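Local coordinates for protein polymerase X (PDB 2W9M) that probably catalyses template-directed DNA synthesis from deoxyribonucleoside triphosphates and also carries a zinc-binding domain of the polymerase and histidinol phosphatase family, at residues Arg111-Ala116 with Lys137-Lys142; Glu122-Ala127 with Glu149-Leu154; Ala350-Gly355 with Ala392-Val397; Glu381-Ile386 with Gly418-Val423. All coordinates share one frame; numbering follows the deposited sequence.

Contact 1. Residues Arg111-Ala116 with Lys137-Lys142; sequences RSLWLA and KGFGAK
The ring of Phe139 meets two consecutive residues of helix 107-115, Ser112 and Leu113, through the CE1-CZ side of the ring. Leu113 CD2 lies 3.7 Å from Phe139 CZ and 3.9 Å from Phe139 CE1, and Leu113 CG follows at 4.0 Å from Phe139 CZ. The two side chains cross at about a right angle, with the methyl group arriving obliquely. Ser112 OG approaches differently: it sits close to the ring plane, at the edge, 3.6 Å from Phe139 CE1. No hydrogen bond crosses between the segments; Ser112 OG is hydrogen-bonded to Lys109 O.

Several features outside this first shell position the ring. Phe139 keeps its CG opposite the carbonyl carbon (chi1 -55°), which directs the ring toward the helix. Lys109 makes a cation-pi interaction with it and a weak hydrogen bond from NZ to Gly138 O, while Leu133 also packs on the ring. Gly138 has a positive phi (97°), a conformation that glycine adopts readily, and so lets the chain turn just before Phe139. Farther along, Gly140 N is hydrogen-bonded to Ser143 OG where helix 141-157 begins. Leu113 is backed by Leu105 and Leu136. The neighbouring Trp114 bonds through NE1 to the carbonyl of the zinc ligand Asp339 and touches His518. The Gly-Phe-Gly turn before helix 141-157 matches the hairpin of a helix-hairpin-helix motif; here it packs on the helix of the preceding motif, and such tandem motifs probably bind DNA.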
loop_
_atom_site.group_PDB
_atom_site.type_symbol
_atom_site.label_atom_id
_atom_site.label_comp_id
_atom_site.label_asym_id
_atom_site.label_seq_id
_atom_site.Cartn_x
_atom_site.Cartn_y
_atom_site.Cartn_z
ATOM N N ARG A 111 12.783 -5.453 14.782
ATOM C CA ARG A 111 13.400 -4.137 14.753
ATOM C C ARG A 111 14.620 -4.091 13.838
ATOM O O ARG A 111 14.876 -3.077 13.193
ATOM C CB ARG A 111 13.769 -3.676 16.162
ATOM C CG ARG A 111 14.833 -2.609 16.178
ATOM C CD ARG A 111 14.647 -1.653 17.335
ATOM N NE ARG A 111 15.561 -0.521 17.223
ATOM C CZ ARG A 111 15.278 0.711 17.631
ATOM N NH1 ARG A 111 14.097 0.974 18.173
ATOM N NH2 ARG A 111 16.173 1.679 17.488
ATOM N N SER A 112 15.369 -5.185 13.770
ATOM C CA SER A 112 16.549 -5.217 12.913
ATOM C C SER A 112 16.167 -5.441 11.449
ATOM O O SER A 112 16.871 -4.993 10.539
ATOM C CB SER A 112 17.560 -6.264 13.391
ATOM O OG SER A 112 17.248 -7.548 12.885
ATOM N N LEU A 113 15.053 -6.132 11.223
ATOM C CA LEU A 113 14.527 -6.276 9.870
ATOM C C LEU A 113 14.107 -4.903 9.351
ATOM O O LEU A 113 14.431 -4.522 8.224
ATOM C CB LEU A 113 13.337 -7.244 9.833
ATOM C CG LEU A 113 13.599 -8.729 10.108
ATOM C CD1 LEU A 113 12.305 -9.520 10.017
ATOM C CD2 LEU A 113 14.625 -9.287 9.147
ATOM N N TRP A 114 13.395 -4.158 10.193
ATOM C CA TRP A 114 12.939 -2.819 9.837
ATOM C C TRP A 114 14.123 -1.917 9.492
ATOM O O TRP A 114 14.114 -1.245 8.460
ATOM C CB TRP A 114 12.114 -2.210 10.978
ATOM C CG TRP A 114 11.107 -1.204 10.529
ATOM C CD1 TRP A 114 11.196 0.152 10.636
ATOM C CD2 TRP A 114 9.845 -1.478 9.895
ATOM N NE1 TRP A 114 10.069 0.742 10.108
ATOM C CE2 TRP A 114 9.230 -0.232 9.649
ATOM C CE3 TRP A 114 9.186 -2.650 9.515
ATOM C CZ2 TRP A 114 7.976 -0.133 9.035
ATOM C CZ3 TRP A 114 7.945 -2.547 8.906
ATOM C CH2 TRP A 114 7.354 -1.296 8.672
ATOM N N LEU A 115 15.147 -1.911 10.345
ATOM C CA LEU A 115 16.314 -1.066 10.107
ATOM C C LEU A 115 17.101 -1.534 8.887
ATOM O O LEU A 115 17.878 -0.773 8.311
ATOM C CB LEU A 115 17.222 -1.023 11.337
ATOM C CG LEU A 115 16.631 -0.441 12.624
ATOM C CD1 LEU A 115 17.641 -0.551 13.748
ATOM C CD2 LEU A 115 16.185 1.004 12.436
ATOM N N ALA A 116 16.888 -2.784 8.491
ATOM C CA ALA A 116 17.558 -3.342 7.319
ATOM C C ALA A 116 16.761 -3.114 6.032
ATOM O O ALA A 116 17.191 -3.519 4.951
ATOM C CB ALA A 116 17.823 -4.823 7.519
ATOM N N LYS A 137 22.856 -9.841 11.066
ATOM C CA LYS A 137 23.189 -10.233 12.431
ATOM C C LYS A 137 21.982 -10.874 13.101
ATOM O O LYS A 137 20.902 -10.282 13.141
ATOM C CB LYS A 137 23.594 -9.011 13.255
ATOM C CG LYS A 137 25.077 -8.847 13.513
ATOM C CD LYS A 137 25.274 -8.053 14.795
ATOM C CE LYS A 137 26.502 -7.164 14.742
ATOM N NZ LYS A 137 26.442 -6.124 15.809
ATOM N N GLY A 138 22.167 -12.077 13.638
ATOM C CA GLY A 138 21.101 -12.759 14.353
ATOM C C GLY A 138 20.360 -13.763 13.493
ATOM O O GLY A 138 19.648 -14.630 14.003
ATOM N N PHE A 139 20.519 -13.636 12.179
ATOM C CA PHE A 139 19.970 -14.604 11.241
ATOM C C PHE A 139 21.102 -15.346 10.548
ATOM O O PHE A 139 22.166 -14.780 10.290
ATOM C CB PHE A 139 19.117 -13.912 10.177
ATOM C CG PHE A 139 18.019 -13.058 10.734
ATOM C CD1 PHE A 139 18.250 -11.729 11.048
ATOM C CD2 PHE A 139 16.754 -13.578 10.926
ATOM C CE1 PHE A 139 17.244 -10.941 11.555
ATOM C CE2 PHE A 139 15.743 -12.794 11.431
ATOM C CZ PHE A 139 15.985 -11.473 11.746
ATOM N N GLY A 140 20.864 -16.615 10.246
ATOM C CA GLY A 140 21.790 -17.399 9.456
ATOM C C GLY A 140 20.996 -18.155 8.419
ATOM O O GLY A 140 19.786 -17.963 8.317
ATOM N N ALA A 141 21.662 -19.016 7.656
ATOM C CA ALA A 141 20.986 -19.797 6.629
ATOM C C ALA A 141 19.789 -20.550 7.199
ATOM O O ALA A 141 18.720 -20.597 6.586
ATOM C CB ALA A 141 21.957 -20.763 5.977
ATOM N N LYS A 142 19.967 -21.131 8.379
ATOM C CA LYS A 142 18.933 -21.970 8.974
ATOM C C LYS A 142 17.697 -21.195 9.431
ATOM O O LYS A 142 16.569 -21.586 9.127
ATOM C CB LYS A 142 19.514 -22.816 10.111
ATOM C CG LYS A 142 19.978 -24.190 9.656
ATOM C CD LYS A 142 21.247 -24.639 10.361
ATOM C CE LYS A 142 21.785 -25.907 9.723
ATOM N NZ LYS A 142 23.262 -26.042 9.884
#

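Contact 2. Residues Glu122-Ala127 with Glu149-Leu154; sequences ERLREA and ENVVFL
Arg125 NH2 is gripped by the carboxylate of Glu172 in a salt bridge, with Glu129 adding a weak, long ion pair, while the CB of the same arginine rests 4.5 Å from Val151 CG1. The rest of the guanidinium is also engaged. Its NE pairs with Glu229, and Arg125 NH1 lies 2.5 Å from Glu122 OE1, which stands in the guanidinium plane at its edge; the pairing is clear, although so short a value should not be taken literally. Partners at all three nitrogens would restrict rotation of the group, and the surrounding carboxylates should favour its positive charge.

Across the contact itself the packing is apolar. Leu124 CD1 lies 3.9 Å from Val151 CG2, and the two side chains cross obliquely. Val151 divides its branches between two neighbours: CG1, opposite the backbone N (chi1 178°), lies toward Arg125, whereas CG2, opposite the carbonyl carbon, meets Leu124. The backbones are 7.0 Å apart from Arg125 CA to Val151 CA.

Leu124 is further enclosed by Ile118, Leu133 and Ile147, and the Arg125 side chain touches Leu148, so the seam extends one turn back along helix 141-157. Through Glu172 on helix 163-176 and Glu229 beside strand 224-228, the arginine also ties this helix pair to the mixed sheet region that follows. Two helices packed through Leu124 and Val151 and joined by a glycine-containing connection are consistent with a helix-hairpin-helix domain.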
loop_
_atom_site.group_PDB
_atom_site.type_symbol
_atom_site.label_atom_id
_atom_site.label_comp_id
_atom_site.label_asym_id
_atom_site.label_seq_id
_atom_site.Cartn_x
_atom_site.Cartn_y
_atom_site.Cartn_z
ATOM N N GLU A 122 6.105 -9.845 1.805
ATOM C CA GLU A 122 6.659 -10.091 0.482
ATOM C C GLU A 122 8.151 -9.770 0.411
ATOM O O GLU A 122 8.932 -10.531 -0.158
ATOM C CB GLU A 122 5.890 -9.291 -0.571
ATOM C CG GLU A 122 6.600 -9.182 -1.904
ATOM C CD GLU A 122 6.973 -10.534 -2.483
ATOM O OE1 GLU A 122 7.916 -10.581 -3.297
ATOM O OE2 GLU A 122 6.333 -11.547 -2.121
ATOM N N ARG A 123 8.536 -8.636 0.987
ATOM C CA ARG A 123 9.935 -8.213 1.009
ATOM C C ARG A 123 10.790 -9.118 1.909
ATOM O O ARG A 123 11.983 -9.306 1.660
ATOM C CB ARG A 123 10.030 -6.749 1.455
ATOM C CG ARG A 123 11.441 -6.229 1.648
ATOM C CD ARG A 123 12.120 -5.929 0.324
ATOM N NE ARG A 123 13.464 -5.393 0.526
ATOM C CZ ARG A 123 14.571 -6.132 0.574
ATOM N NH1 ARG A 123 14.503 -7.450 0.427
ATOM N NH2 ARG A 123 15.746 -5.550 0.768
ATOM N N LEU A 124 10.173 -9.673 2.950
ATOM C CA LEU A 124 10.833 -10.645 3.813
ATOM C C LEU A 124 11.077 -11.920 3.020
ATOM O O LEU A 124 12.141 -12.532 3.116
ATOM C CB LEU A 124 9.963 -10.966 5.028
ATOM C CG LEU A 124 10.624 -11.257 6.380
ATOM C CD1 LEU A 124 9.634 -11.955 7.306
ATOM C CD2 LEU A 124 11.888 -12.082 6.243
ATOM N N ARG A 125 10.082 -12.320 2.233
ATOM C CA ARG A 125 10.181 -13.540 1.441
ATOM C C ARG A 125 11.294 -13.439 0.404
ATOM O O ARG A 125 11.994 -14.413 0.132
ATOM C CB ARG A 125 8.861 -13.853 0.750
ATOM C CG ARG A 125 8.970 -15.002 -0.224
ATOM C CD ARG A 125 7.885 -14.947 -1.270
ATOM N NE ARG A 125 8.445 -15.239 -2.583
ATOM C CZ ARG A 125 8.745 -14.307 -3.479
ATOM N NH1 ARG A 125 8.518 -13.032 -3.208
ATOM N NH2 ARG A 125 9.261 -14.648 -4.649
ATOM N N GLU A 126 11.454 -12.256 -0.172
ATOM C CA GLU A 126 12.530 -12.026 -1.126
ATOM C C GLU A 126 13.888 -12.037 -0.431
ATOM O O GLU A 126 14.866 -12.564 -0.966
ATOM C CB GLU A 126 12.323 -10.700 -1.856
ATOM C CG GLU A 126 11.097 -10.687 -2.751
ATOM C CD GLU A 126 10.679 -9.286 -3.153
ATOM O OE1 GLU A 126 11.085 -8.320 -2.468
ATOM O OE2 GLU A 126 9.941 -9.148 -4.152
ATOM N N ALA A 127 13.946 -11.454 0.763
ATOM C CA ALA A 127 15.190 -11.412 1.524
ATOM C C ALA A 127 15.661 -12.819 1.855
ATOM O O ALA A 127 16.857 -13.100 1.830
ATOM C CB ALA A 127 15.015 -10.601 2.792
ATOM N N GLU A 149 9.578 -20.500 5.785
ATOM C CA GLU A 149 8.529 -21.479 6.030
ATOM C C GLU A 149 7.331 -20.817 6.706
ATOM O O GLU A 149 6.187 -21.027 6.307
ATOM C CB GLU A 149 9.063 -22.614 6.903
ATOM C CG GLU A 149 8.040 -23.191 7.873
ATOM C CD GLU A 149 8.685 -23.809 9.110
ATOM O OE1 GLU A 149 9.606 -24.642 8.951
ATOM O OE2 GLU A 149 8.269 -23.458 10.240
ATOM N N ASN A 150 7.603 -20.009 7.727
ATOM C CA ASN A 150 6.540 -19.356 8.481
ATOM C C ASN A 150 5.785 -18.305 7.673
ATOM O O ASN A 150 4.599 -18.082 7.902
ATOM C CB ASN A 150 7.084 -18.762 9.781
ATOM C CG ASN A 150 7.428 -19.827 10.801
ATOM O OD1 ASN A 150 6.752 -20.850 10.890
ATOM N ND2 ASN A 150 8.486 -19.596 11.573
ATOM N N VAL A 151 6.472 -17.663 6.730
ATOM C CA VAL A 151 5.825 -16.705 5.838
ATOM C C VAL A 151 4.920 -17.441 4.856
ATOM O O VAL A 151 3.833 -16.966 4.528
ATOM C CB VAL A 151 6.844 -15.853 5.053
ATOM C CG1 VAL A 151 6.123 -14.922 4.102
ATOM C CG2 VAL A 151 7.725 -15.061 6.007
ATOM N N VAL A 152 5.364 -18.608 4.399
ATOM C CA VAL A 152 4.539 -19.435 3.524
ATOM C C VAL A 152 3.206 -19.792 4.183
ATOM O O VAL A 152 2.188 -19.915 3.509
ATOM C CB VAL A 152 5.259 -20.727 3.101
ATOM C CG1 VAL A 152 4.279 -21.684 2.432
ATOM C CG2 VAL A 152 6.413 -20.409 2.168
ATOM N N PHE A 153 3.214 -19.951 5.502
ATOM C CA PHE A 153 1.988 -20.255 6.230
ATOM C C PHE A 153 1.020 -19.079 6.197
ATOM O O PHE A 153 -0.181 -19.267 5.992
ATOM C CB PHE A 153 2.290 -20.640 7.681
ATOM C CG PHE A 153 2.644 -22.087 7.864
ATOM C CD1 PHE A 153 3.964 -22.481 8.000
ATOM C CD2 PHE A 153 1.653 -23.056 7.903
ATOM C CE1 PHE A 153 4.290 -23.813 8.170
ATOM C CE2 PHE A 153 1.973 -24.390 8.072
ATOM C CZ PHE A 153 3.293 -24.768 8.206
ATOM N N LEU A 154 1.540 -17.869 6.407
ATOM C CA LEU A 154 0.702 -16.676 6.377
ATOM C C LEU A 154 0.013 -16.555 5.022
ATOM O O LEU A 154 -1.185 -16.273 4.950
ATOM C CB LEU A 154 1.508 -15.406 6.675
ATOM C CG LEU A 154 1.718 -15.001 8.137
ATOM C CD1 LEU A 154 0.723 -15.722 9.030
ATOM C CD2 LEU A 154 3.139 -15.282 8.593
#

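Contact 3. Residues Ala350-Gly355 with Ala392-Val397; sequences ATLTLG and AGLPIV
The pyrrolidine ring of Pro395 is the nearest thing to a flat group in this contact, and Leu352 meets it at one corner: Leu352 CD1 lies 4.1 Å from Pro395 CD. Leu352 points its CD1 methyl at this CD corner of the proline ring, and Phe358 adds a second neighbour to the ring. Leu352 CD1 also comes within 4.5 Å of Leu394 CD2, a looser approach. No hydrogen bond joins the two segments. The result is a small apolar contact made by one leucine methyl at the surface, burying 88 Å² in all.

Leu352 holds its CG opposite the carbonyl carbon (chi1 -78°), which carries the branched end out from the helix toward Pro395. Leu394 packs on the same helix through Arg345, Ala348 and Glu349, and on Leu389 of helix 376-391. Each segment contains a helix terminus closed by a glycine with positive phi, Gly355 (106°) and Gly393 (95°), in a Schellman motif. Gly355 N is bonded to Leu352 O at 3.1 Å, so the residue making the contact also belongs to the closing turn.

Backbone bonds from Pro395 and Val397 to Leu359 place the second segment beside strand 358-364. Helix 344-353, which leads into that strand, thus packs against the entry of the next strand, 396-403, as expected for consecutive beta-alpha-beta crossovers in the parallel sheet of a PHP domain.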
loop_
_atom_site.group_PDB
_atom_site.type_symbol
_atom_site.label_atom_id
_atom_site.label_comp_id
_atom_site.label_asym_id
_atom_site.label_seq_id
_atom_site.Cartn_x
_atom_site.Cartn_y
_atom_site.Cartn_z
ATOM N N ALA A 350 17.800 7.839 -1.694
ATOM C CA ALA A 350 17.041 6.770 -2.333
ATOM C C ALA A 350 16.104 7.294 -3.425
ATOM O O ALA A 350 16.019 6.702 -4.505
ATOM C CB ALA A 350 16.264 5.968 -1.296
ATOM N N THR A 351 15.404 8.398 -3.157
ATOM C CA THR A 351 14.447 8.907 -4.141
ATOM C C THR A 351 15.165 9.465 -5.365
ATOM O O THR A 351 14.588 9.541 -6.447
ATOM C CB THR A 351 13.483 9.979 -3.566
ATOM O OG1 THR A 351 13.939 11.286 -3.919
ATOM C CG2 THR A 351 13.365 9.869 -2.062
ATOM N N LEU A 352 16.427 9.842 -5.189
ATOM C CA LEU A 352 17.230 10.354 -6.293
ATOM C C LEU A 352 17.742 9.235 -7.198
ATOM O O LEU A 352 17.730 9.370 -8.420
ATOM C CB LEU A 352 18.401 11.194 -5.779
ATOM C CG LEU A 352 18.102 12.628 -5.332
ATOM C CD1 LEU A 352 19.384 13.343 -4.940
ATOM C CD2 LEU A 352 17.393 13.395 -6.429
ATOM N N THR A 353 18.188 8.129 -6.606
ATOM C CA THR A 353 18.713 7.024 -7.409
ATOM C C THR A 353 17.593 6.200 -8.046
ATOM O O THR A 353 17.853 5.322 -8.870
ATOM C CB THR A 353 19.678 6.100 -6.617
ATOM O OG1 THR A 353 18.960 4.990 -6.067
ATOM C CG2 THR A 353 20.387 6.866 -5.505
ATOM N N LEU A 354 16.351 6.486 -7.661
ATOM C CA LEU A 354 15.192 5.852 -8.282
ATOM C C LEU A 354 14.688 6.694 -9.449
ATOM O O LEU A 354 13.829 6.259 -10.216
ATOM C CB LEU A 354 14.074 5.627 -7.265
ATOM C CG LEU A 354 14.297 4.463 -6.301
ATOM C CD1 LEU A 354 13.309 4.517 -5.149
ATOM C CD2 LEU A 354 14.195 3.141 -7.042
ATOM N N GLY A 355 15.225 7.904 -9.571
ATOM C CA GLY A 355 14.950 8.748 -10.720
ATOM C C GLY A 355 14.015 9.914 -10.470
ATOM O O GLY A 355 13.562 10.561 -11.412
ATOM N N ALA A 392 23.531 21.005 2.182
ATOM C CA ALA A 392 24.394 20.021 1.539
ATOM C C ALA A 392 23.910 19.629 0.140
ATOM O O ALA A 392 24.513 18.784 -0.516
ATOM C CB ALA A 392 24.534 18.788 2.421
ATOM N N GLY A 393 22.813 20.235 -0.304
ATOM C CA GLY A 393 22.342 20.047 -1.663
ATOM C C GLY A 393 21.284 18.975 -1.872
ATOM O O GLY A 393 21.031 18.575 -3.008
ATOM N N LEU A 394 20.662 18.509 -0.793
ATOM C CA LEU A 394 19.592 17.518 -0.906
ATOM C C LEU A 394 18.219 18.165 -1.107
ATOM O O LEU A 394 17.830 19.053 -0.347
ATOM C CB LEU A 394 19.566 16.600 0.315
ATOM C CG LEU A 394 20.660 15.537 0.372
ATOM C CD1 LEU A 394 20.394 14.585 1.518
ATOM C CD2 LEU A 394 20.735 14.780 -0.939
ATOM N N PRO A 395 17.481 17.713 -2.133
ATOM C CA PRO A 395 16.179 18.289 -2.489
ATOM C C PRO A 395 15.073 17.767 -1.578
ATOM O O PRO A 395 14.535 16.690 -1.835
ATOM C CB PRO A 395 15.948 17.785 -3.924
ATOM C CG PRO A 395 17.207 17.026 -4.315
ATOM C CD PRO A 395 17.851 16.614 -3.037
ATOM N N ILE A 396 14.738 18.524 -0.534
ATOM C CA ILE A 396 13.749 18.096 0.447
ATOM C C ILE A 396 12.689 19.167 0.710
ATOM O O ILE A 396 12.974 20.365 0.689
ATOM C CB ILE A 396 14.409 17.716 1.798
ATOM C CG1 ILE A 396 15.552 16.725 1.584
ATOM C CG2 ILE A 396 13.379 17.133 2.757
ATOM C CD1 ILE A 396 16.242 16.318 2.864
ATOM N N VAL A 397 11.466 18.712 0.957
ATOM C CA VAL A 397 10.366 19.574 1.360
ATOM C C VAL A 397 9.851 19.058 2.708
ATOM O O VAL A 397 9.537 17.881 2.848
ATOM C CB VAL A 397 9.244 19.561 0.297
ATOM C CG1 VAL A 397 7.940 20.057 0.879
ATOM C CG2 VAL A 397 9.646 20.398 -0.911
#

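Contact 4. Residues Glu381-Ile386 with Gly418-Val423; sequences EQLKEI and GELDYV
Leu383 lies across Glu419 with one methyl group and against Leu420 with the other. Its CD1 is 4.2 Å from Glu419 CB and 4.0 Å from Glu419 OE2, so the carboxylate end and the base of the same side chain both border the methyl. The glutamate runs extended beyond CG (chi2 -162°), crossing the leucine at a slant. On the second branch, Leu383 CD2 is 4.2 Å from Leu420 CD2, with these two side chains at about a right angle. Leu383 keeps its CG opposite the carbonyl carbon (chi1 -71°), and the fork beyond it serves both partners.

This places helix 376-391 against the turn that leads into strand 422-426, two strands beyond strand 358-364 in the seven-stranded parallel sheet of the PHP domain. The strand between them, 396-403, supplies the floor: Ala398 touches Leu383 and Ser400 touches Leu420. Asp421 fastens the turn to the same strand, with OD2 hydrogen-bonded to Ala398 N in addition to a backbone bond. The side chain of Leu420 is about 9 Å from that of the zinc ligand Glu401 and about 13 Å from a bound zinc ion, outside the zinc coordination sphere.

Lys384 NZ is 6.5 Å from Glu419 OE2, too far for a salt bridge; the ammonium is instead hydrogen-bonded to Arg380 O, and any attraction to the glutamate is probably weak.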
loop_
_atom_site.group_PDB
_atom_site.type_symbol
_atom_site.label_atom_id
_atom_site.label_comp_id
_atom_site.label_asym_id
_atom_site.label_seq_id
_atom_site.Cartn_x
_atom_site.Cartn_y
_atom_site.Cartn_z
ATOM N N GLU A 381 13.508 20.063 16.043
ATOM C CA GLU A 381 14.804 19.422 15.839
ATOM C C GLU A 381 14.916 18.759 14.464
ATOM O O GLU A 381 15.974 18.808 13.831
ATOM C CB GLU A 381 15.095 18.408 16.949
ATOM C CG GLU A 381 15.309 19.047 18.311
ATOM C CD GLU A 381 15.803 18.062 19.359
ATOM O OE1 GLU A 381 16.816 18.368 20.026
ATOM O OE2 GLU A 381 15.184 16.985 19.518
ATOM N N GLN A 382 13.833 18.144 14.000
ATOM C CA GLN A 382 13.832 17.553 12.664
ATOM C C GLN A 382 14.032 18.630 11.601
ATOM O O GLN A 382 14.792 18.445 10.649
ATOM C CB GLN A 382 12.535 16.783 12.393
ATOM C CG GLN A 382 12.479 16.128 11.011
ATOM C CD GLN A 382 11.119 15.526 10.699
ATOM O OE1 GLN A 382 10.133 16.242 10.500
ATOM N NE2 GLN A 382 11.062 14.204 10.648
ATOM N N LEU A 383 13.349 19.759 11.774
ATOM C CA LEU A 383 13.434 20.860 10.821
ATOM C C LEU A 383 14.856 21.414 10.725
ATOM O O LEU A 383 15.315 21.768 9.638
ATOM C CB LEU A 383 12.424 21.963 11.165
ATOM C CG LEU A 383 10.948 21.608 10.903
ATOM C CD1 LEU A 383 10.007 22.598 11.567
ATOM C CD2 LEU A 383 10.657 21.520 9.408
ATOM N N LYS A 384 15.557 21.473 11.856
ATOM C CA LYS A 384 16.961 21.878 11.849
ATOM C C LYS A 384 17.794 20.915 11.007
ATOM O O LYS A 384 18.610 21.340 10.188
ATOM C CB LYS A 384 17.521 21.953 13.273
ATOM C CG LYS A 384 17.245 23.270 13.986
ATOM C CD LYS A 384 15.897 23.855 13.570
ATOM C CE LYS A 384 15.356 24.822 14.612
ATOM N NZ LYS A 384 15.030 24.128 15.895
ATOM N N GLU A 385 17.585 19.617 11.210
ATOM C CA GLU A 385 18.291 18.605 10.428
ATOM C C GLU A 385 17.996 18.721 8.937
ATOM O O GLU A 385 18.898 18.591 8.112
ATOM C CB GLU A 385 17.945 17.198 10.913
ATOM C CG GLU A 385 18.307 16.099 9.920
ATOM C CD GLU A 385 18.159 14.707 10.511
ATOM O OE1 GLU A 385 17.439 13.876 9.913
ATOM O OE2 GLU A 385 18.756 14.446 11.579
ATOM N N ILE A 386 16.735 18.967 8.593
ATOM C CA ILE A 386 16.353 19.111 7.192
ATOM C C ILE A 386 17.043 20.314 6.545
ATOM O O ILE A 386 17.484 20.237 5.395
ATOM C CB ILE A 386 14.826 19.213 7.012
ATOM C CG1 ILE A 386 14.166 17.871 7.345
ATOM C CG2 ILE A 386 14.493 19.636 5.588
ATOM C CD1 ILE A 386 12.648 17.913 7.362
ATOM N N GLY A 418 2.496 26.120 10.494
ATOM C CA GLY A 418 2.935 27.209 9.637
ATOM C C GLY A 418 4.406 27.151 9.262
ATOM O O GLY A 418 4.828 27.792 8.300
ATOM N N GLU A 419 5.189 26.389 10.024
ATOM C CA GLU A 419 6.615 26.225 9.748
ATOM C C GLU A 419 6.864 25.231 8.617
ATOM O O GLU A 419 7.948 25.198 8.033
ATOM C CB GLU A 419 7.352 25.737 10.996
ATOM C CG GLU A 419 7.577 26.784 12.071
ATOM C CD GLU A 419 8.662 26.369 13.057
ATOM O OE1 GLU A 419 8.316 25.946 14.186
ATOM O OE2 GLU A 419 9.861 26.456 12.695
ATOM N N LEU A 420 5.856 24.420 8.317
ATOM C CA LEU A 420 6.008 23.324 7.370
ATOM C C LEU A 420 5.795 23.773 5.922
ATOM O O LEU A 420 5.065 24.729 5.648
ATOM C CB LEU A 420 5.043 22.189 7.731
ATOM C CG LEU A 420 5.285 21.553 9.103
ATOM C CD1 LEU A 420 4.117 20.686 9.543
ATOM C CD2 LEU A 420 6.574 20.750 9.089
ATOM N N ASP A 421 6.440 23.076 4.997
ATOM C CA ASP A 421 6.257 23.355 3.580
ATOM C C ASP A 421 4.934 22.780 3.087
ATOM O O ASP A 421 4.324 23.313 2.163
ATOM C CB ASP A 421 7.424 22.792 2.772
ATOM C CG ASP A 421 8.752 23.413 3.167
ATOM O OD1 ASP A 421 8.754 24.587 3.597
ATOM O OD2 ASP A 421 9.790 22.726 3.053
ATOM N N TYR A 422 4.498 21.691 3.716
ATOM C CA TYR A 422 3.207 21.088 3.410
ATOM C C TYR A 422 2.721 20.208 4.557
ATOM O O TYR A 422 3.523 19.671 5.320
ATOM C CB TYR A 422 3.265 20.295 2.102
ATOM C CG TYR A 422 3.868 18.919 2.239
ATOM C CD1 TYR A 422 3.097 17.778 2.049
ATOM C CD2 TYR A 422 5.207 18.759 2.553
ATOM C CE1 TYR A 422 3.647 16.514 2.171
ATOM C CE2 TYR A 422 5.763 17.506 2.674
ATOM C CZ TYR A 422 4.979 16.387 2.482
ATOM O OH TYR A 422 5.535 15.139 2.605
ATOM N N VAL A 423 1.401 20.075 4.668
ATOM C CA VAL A 423 0.769 19.318 5.739
ATOM C C VAL A 423 -0.119 18.197 5.204
ATOM O O VAL A 423 -0.996 18.438 4.381
ATOM C CB VAL A 423 -0.114 20.231 6.597
ATOM C CG1 VAL A 423 -0.757 19.436 7.723
ATOM C CG2 VAL A 423 0.699 21.407 7.138
#

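In the fold
From the N terminus, helix 107-115 opens contact 1 and helix 121-130 opens contact 2 before contact 1 closes at 137-142; contact 2 then closes farther along helix 141-157. The two cross, their centres 13 Å apart, and bind three helices of the helix-hairpin-helix region together. Much later the zinc-binding domain repeats the interleaving: contact 3 starts on helix 344-353 and contact 4 on helix 376-391 before 392-397 and then 418-423 complete them. Their segments touch, Val397 CG1 lying 3.4 Å from Asp421 CB, and strands 396-403 and 422-426 are neighbours in one sheet. Between the two pairs, contact centres lie about 27 to 37 Å apart without touching.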